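PDB 2FG1: conserved hypothetical protein BT1257 from Bacteroides thetaiotaomicron, which is of unknown function but probably removes ADP-ribose from modified thymidine in DNA by hydrolysis. Local coordinates for residues Q60-N72 with L77-Y89. Residues are numbered along the deposited sequence; the frame is centred on the assembly and turned at random. Where two conformers were deposited one is given.
Sequences QEEFTLGAVQFVN and LYVANMIGQHGIY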
loop_
_atom_site.group_PDB
_atom_site.type_symbol
_atom_site.label_atom_id
_atom_site.label_comp_id
_atom_site.label_asym_id
_atom_site.label_seq_id
_atom_site.Cartn_x
_atom_site.Cartn_y
_atom_site.Cartn_z
ATOM N N GLN A 60 3.254 14.564 -12.746
ATOM C CA GLN A 60 4.576 13.936 -12.905
ATOM C C GLN A 60 5.605 14.475 -11.916
ATOM O O GLN A 60 6.815 14.529 -12.208
ATOM C CB GLN A 60 5.060 13.984 -14.365
ATOM C CG GLN A 60 4.380 12.925 -15.245
ATOM C CD GLN A 60 4.744 11.492 -14.847
ATOM O OE1 GLN A 60 5.930 11.137 -14.764
ATOM N NE2 GLN A 60 3.727 10.663 -14.606
ATOM N N GLU A 61 5.125 14.852 -10.736
ATOM C CA GLU A 61 5.987 15.334 -9.671
ATOM C C GLU A 61 6.291 14.194 -8.713
ATOM O O GLU A 61 5.449 13.799 -7.898
ATOM C CB GLU A 61 5.348 16.522 -8.961
ATOM C CG GLU A 61 5.294 17.759 -9.843
ATOM C CD GLU A 61 4.331 18.813 -9.343
ATOM O OE1 GLU A 61 4.115 18.899 -8.116
ATOM O OE2 GLU A 61 3.796 19.563 -10.185
ATOM N N GLU A 62 7.500 13.656 -8.854
ATOM C CA GLU A 62 7.946 12.461 -8.121
ATOM C C GLU A 62 6.957 11.300 -8.291
ATOM O O GLU A 62 6.622 10.610 -7.329
ATOM C CB GLU A 62 8.190 12.773 -6.635
ATOM C CG GLU A 62 9.247 13.844 -6.394
ATOM C CD GLU A 62 9.353 14.270 -4.938
ATOM O OE1 GLU A 62 9.453 13.393 -4.049
ATOM O OE2 GLU A 62 9.346 15.490 -4.682
ATOM N N PHE A 63 6.489 11.099 -9.518
ATOM C CA PHE A 63 5.609 9.985 -9.822
ATOM C C PHE A 63 6.495 8.837 -10.278
ATOM O O PHE A 63 6.598 8.532 -11.471
ATOM C CB PHE A 63 4.564 10.357 -10.882
ATOM C CG PHE A 63 3.442 9.361 -10.987
ATOM C CD1 PHE A 63 2.342 9.448 -10.135
ATOM C CD2 PHE A 63 3.487 8.331 -11.921
ATOM C CE1 PHE A 63 1.320 8.525 -10.208
ATOM C CE2 PHE A 63 2.466 7.407 -12.006
ATOM C CZ PHE A 63 1.379 7.503 -11.154
ATOM N N THR A 64 7.159 8.227 -9.303
ATOM C CA THR A 64 8.236 7.280 -9.573
ATOM C C THR A 64 8.102 6.070 -8.657
ATOM O O THR A 64 7.540 6.157 -7.564
ATOM C CB THR A 64 9.637 7.924 -9.364
ATOM O OG1 THR A 64 9.700 8.562 -8.083
ATOM C CG2 THR A 64 9.916 8.956 -10.438
ATOM N N LEU A 65 8.637 4.941 -9.111
ATOM C CA LEU A 65 8.728 3.748 -8.279
ATOM C C LEU A 65 9.401 4.086 -6.951
ATOM O O LEU A 65 10.473 4.720 -6.938
ATOM C CB LEU A 65 9.516 2.654 -9.006
ATOM C CG LEU A 65 8.767 1.980 -10.158
ATOM C CD1 LEU A 65 9.755 1.255 -11.059
ATOM C CD2 LEU A 65 7.705 1.019 -9.649
ATOM N N GLY A 66 8.777 3.678 -5.847
ATOM C CA GLY A 66 9.315 3.970 -4.524
ATOM C C GLY A 66 8.677 5.165 -3.845
ATOM O O GLY A 66 8.847 5.334 -2.644
ATOM N N ALA A 67 7.929 5.975 -4.601
ATOM C CA ALA A 67 7.268 7.158 -4.046
ATOM C C ALA A 67 5.915 6.812 -3.426
ATOM O O ALA A 67 5.284 5.807 -3.785
ATOM C CB ALA A 67 7.105 8.243 -5.115
ATOM N N VAL A 68 5.463 7.654 -2.501
ATOM C CA VAL A 68 4.198 7.440 -1.800
ATOM C C VAL A 68 3.461 8.764 -1.678
ATOM O O VAL A 68 4.067 9.794 -1.358
ATOM C CB VAL A 68 4.430 6.860 -0.372
ATOM C CG1 VAL A 68 3.095 6.553 0.313
ATOM C CG2 VAL A 68 5.299 5.609 -0.422
ATOM N N GLN A 69 2.143 8.709 -1.882
ATOM C CA GLN A 69 1.240 9.827 -1.633
ATOM C C GLN A 69 0.293 9.446 -0.508
ATOM O O GLN A 69 -0.339 8.387 -0.564
ATOM C CB GLN A 69 0.442 10.110 -2.900
ATOM C CG GLN A 69 -0.616 11.189 -2.786
ATOM C CD GLN A 69 -1.409 11.285 -4.058
ATOM O OE1 GLN A 69 -1.971 10.298 -4.520
ATOM N NE2 GLN A 69 -1.469 12.483 -4.635
ATOM N N PHE A 70 0.200 10.305 0.510
ATOM C CA PHE A 70 -0.683 10.072 1.650
ATOM C C PHE A 70 -1.900 10.971 1.544
ATOM O O PHE A 70 -1.765 12.190 1.393
ATOM C CB PHE A 70 0.050 10.340 2.976
ATOM C CG PHE A 70 1.252 9.453 3.190
ATOM C CD1 PHE A 70 1.127 8.233 3.846
ATOM C CD2 PHE A 70 2.512 9.838 2.735
ATOM C CE1 PHE A 70 2.245 7.411 4.039
ATOM C CE2 PHE A 70 3.632 9.016 2.925
ATOM C CZ PHE A 70 3.491 7.807 3.585
ATOM N N VAL A 71 -3.088 10.376 1.556
ATOM C CA VAL A 71 -4.317 11.164 1.498
ATOM C C VAL A 71 -5.156 10.879 2.723
ATOM O O VAL A 71 -5.253 9.747 3.192
ATOM C CB VAL A 71 -5.137 10.927 0.186
ATOM C CG1 VAL A 71 -5.734 9.537 0.150
ATOM C CG2 VAL A 71 -6.236 11.959 0.020
ATOM N N ASN A 72 -5.755 11.929 3.241
ATOM C CA ASN A 72 -6.710 11.797 4.322
ATOM C C ASN A 72 -8.070 11.410 3.751
ATOM O O ASN A 72 -8.518 11.994 2.753
ATOM C CB ASN A 72 -6.813 13.084 5.135
ATOM C CG ASN A 72 -7.704 12.915 6.336
ATOM O OD1 ASN A 72 -7.286 12.361 7.358
ATOM N ND2 ASN A 72 -8.950 13.342 6.214
ATOM N N LEU A 77 -7.760 8.709 9.594
ATOM C CA LEU A 77 -7.637 7.648 8.573
ATOM C C LEU A 77 -7.037 8.162 7.276
ATOM O O LEU A 77 -7.557 9.103 6.663
ATOM C CB LEU A 77 -8.980 6.951 8.311
ATOM C CG LEU A 77 -9.031 5.742 7.360
ATOM C CD1 LEU A 77 -8.059 4.640 7.749
ATOM C CD2 LEU A 77 -10.446 5.189 7.296
ATOM N N TYR A 78 -5.931 7.543 6.873
ATOM C CA TYR A 78 -5.208 7.918 5.666
ATOM C C TYR A 78 -5.104 6.726 4.738
ATOM O O TYR A 78 -5.135 5.572 5.194
ATOM C CB TYR A 78 -3.794 8.412 5.993
ATOM C CG TYR A 78 -3.795 9.629 6.875
ATOM C CD1 TYR A 78 -3.677 10.912 6.334
ATOM C CD2 TYR A 78 -3.942 9.502 8.256
ATOM C CE1 TYR A 78 -3.698 12.037 7.158
ATOM C CE2 TYR A 78 -3.969 10.618 9.085
ATOM C CZ TYR A 78 -3.848 11.877 8.523
ATOM O OH TYR A 78 -3.872 12.982 9.353
ATOM N N VAL A 79 -4.957 7.000 3.443
ATOM C CA VAL A 79 -4.605 5.981 2.460
ATOM C C VAL A 79 -3.256 6.345 1.861
ATOM O O VAL A 79 -3.035 7.504 1.490
ATOM C CB VAL A 79 -5.686 5.860 1.347
ATOM C CG1 VAL A 79 -5.232 4.901 0.229
ATOM C CG2 VAL A 79 -7.021 5.431 1.932
ATOM N N ALA A 80 -2.348 5.369 1.789
ATOM C CA ALA A 80 -1.041 5.552 1.181
ATOM C C ALA A 80 -1.039 4.895 -0.188
ATOM O O ALA A 80 -1.089 3.662 -0.300
ATOM C CB ALA A 80 0.038 4.948 2.079
ATOM N N ASN A 81 -0.995 5.727 -1.227
ATOM C CA ASN A 81 -0.883 5.257 -2.611
ATOM C C ASN A 81 0.612 5.046 -2.880
ATOM O O ASN A 81 1.350 6.010 -3.024
ATOM C CB ASN A 81 -1.428 6.314 -3.592
ATOM C CG ASN A 81 -2.926 6.576 -3.449
ATOM O OD1 ASN A 81 -3.711 5.700 -3.115
ATOM N ND2 ASN A 81 -3.336 7.804 -3.797
HETATM N N MSE A 82 1.047 3.786 -2.908
HETATM C CA MSE A 82 2.470 3.452 -2.974
HETATM C C MSE A 82 2.824 2.984 -4.370
HETATM O O MSE A 82 2.317 1.965 -4.815
HETATM C CB MSE A 82 2.790 2.308 -2.000
HETATM C CG MSE A 82 2.433 2.587 -0.528
HETATM SE SE MSE A 82 3.106 1.222 0.692
HETATM C CE MSE A 82 2.258 -0.358 -0.083
ATOM N N ILE A 83 3.703 3.700 -5.067
ATOM C CA ILE A 83 4.039 3.276 -6.430
ATOM C C ILE A 83 5.062 2.147 -6.368
ATOM O O ILE A 83 6.256 2.384 -6.168
ATOM C CB ILE A 83 4.522 4.439 -7.318
ATOM C CG1 ILE A 83 3.472 5.554 -7.363
ATOM C CG2 ILE A 83 4.815 3.923 -8.732
ATOM C CD1 ILE A 83 3.896 6.749 -8.210
ATOM N N GLY A 84 4.580 0.914 -6.535
ATOM C CA GLY A 84 5.408 -0.271 -6.312
ATOM C C GLY A 84 5.376 -1.326 -7.393
ATOM O O GLY A 84 5.907 -2.420 -7.205
ATOM N N GLN A 85 4.743 -1.011 -8.513
ATOM C CA GLN A 85 4.763 -1.931 -9.634
ATOM C C GLN A 85 4.943 -1.179 -10.943
ATOM O O GLN A 85 4.471 -0.051 -11.109
ATOM C CB GLN A 85 3.537 -2.853 -9.642
ATOM C CG GLN A 85 2.285 -2.203 -10.127
ATOM C CD GLN A 85 1.121 -3.182 -10.229
ATOM O OE1 GLN A 85 0.539 -3.567 -9.207
ATOM N NE2 GLN A 85 0.764 -3.570 -11.457
ATOM N N HIS A 86 5.667 -1.818 -11.852
ATOM C CA HIS A 86 6.007 -1.232 -13.134
ATOM C C HIS A 86 5.031 -1.729 -14.187
ATOM O O HIS A 86 4.987 -2.924 -14.488
ATOM C CB HIS A 86 7.437 -1.613 -13.505
ATOM C CG HIS A 86 7.889 -1.047 -14.811
ATOM N ND1 HIS A 86 7.855 0.303 -15.091
ATOM C CD2 HIS A 86 8.386 -1.650 -15.917
ATOM C CE1 HIS A 86 8.320 0.508 -16.312
ATOM N NE2 HIS A 86 8.642 -0.660 -16.835
ATOM N N GLY A 87 4.237 -0.811 -14.725
ATOM C CA GLY A 87 3.200 -1.155 -15.692
ATOM C C GLY A 87 2.086 -1.957 -15.043
ATOM O O GLY A 87 2.026 -2.088 -13.811
ATOM N N ILE A 88 1.204 -2.490 -15.883
ATOM C CA ILE A 88 0.057 -3.278 -15.438
ATOM C C ILE A 88 0.275 -4.761 -15.764
ATOM O O ILE A 88 -0.148 -5.645 -15.007
ATOM C CB ILE A 88 -1.265 -2.749 -16.075
ATOM C CG1 ILE A 88 -1.514 -1.286 -15.670
ATOM C CG2 ILE A 88 -2.460 -3.636 -15.702
ATOM C CD1 ILE A 88 -2.684 -0.617 -16.379
ATOM N N TYR A 89 0.959 -5.020 -16.877
ATOM C CA TYR A 89 1.198 -6.378 -17.362
ATOM C C TYR A 89 2.680 -6.725 -17.319
ATOM O O TYR A 89 3.524 -5.834 -17.228
ATOM C CB TYR A 89 0.685 -6.525 -18.798
ATOM C CG TYR A 89 -0.769 -6.157 -18.977
ATOM C CD1 TYR A 89 -1.784 -6.989 -18.502
ATOM C CD2 TYR A 89 -1.131 -4.977 -19.621
ATOM C CE1 TYR A 89 -3.126 -6.652 -18.669
ATOM C CE2 TYR A 89 -2.465 -4.634 -19.798
ATOM C CZ TYR A 89 -3.456 -5.473 -19.319
ATOM O OH TYR A 89 -4.778 -5.130 -19.490
#
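The antiparallel beta hairpin at one edge of the macrodomain sheet pairs Q69 with N81 and V71 with V79, both hydrogen-bonded pairs. Strand 68-74 is the outermost strand here, and strand 77-85 lies between it and strand 22-29. Each of the two pairs has bonds both ways: Q69 N to N81 O (3.0 Å) and N81 N back to Q69 O, then V71 N to V79 O and its return. Before V68 in the chain comes the type II turn T64 to A67, where G66 N gives a bond to I83 O and I83 N one to A67 O.

Beside the backbone bonds, the extended Q69 side chain runs alongside N81, and N81 ND2 gives a 2.9 Å hydrogen bond to Q69 OE1. The acceptor lies in N81's amide plane, yet the two amides are turned 62° apart. N81 OD1 takes a bond from H26, ND2 also bonds P49 O, and Q69 NE2 bonds A52 O, so both amides are fixed in rotation.

On the opposite face V68 CG1 and F70 CE1 both touch A80 CB, with CG1 also over a face of the F70 ring, toward its rim. F113 stacks on F70 and meets Y78 edge-to-face. The Y78 ring passes next to N72, and N72 CB is 3.9 Å from Y78 CE1. Replacing Y78 by an alanine would probably leave F113 without its edge-to-face partner and take away the ring that the N72 side chain lies against.

At the turn end, F63, its CG anti to the backbone N (chi1 -166°), brings one face of its ring to I83, the two side chains crossing at about a right angle. W56 packs edge-to-face with this ring, while I83 CD1 sits over its centre in a CH-pi contact, 3.6 Å from the F63 ring centroid and 10° off the normal.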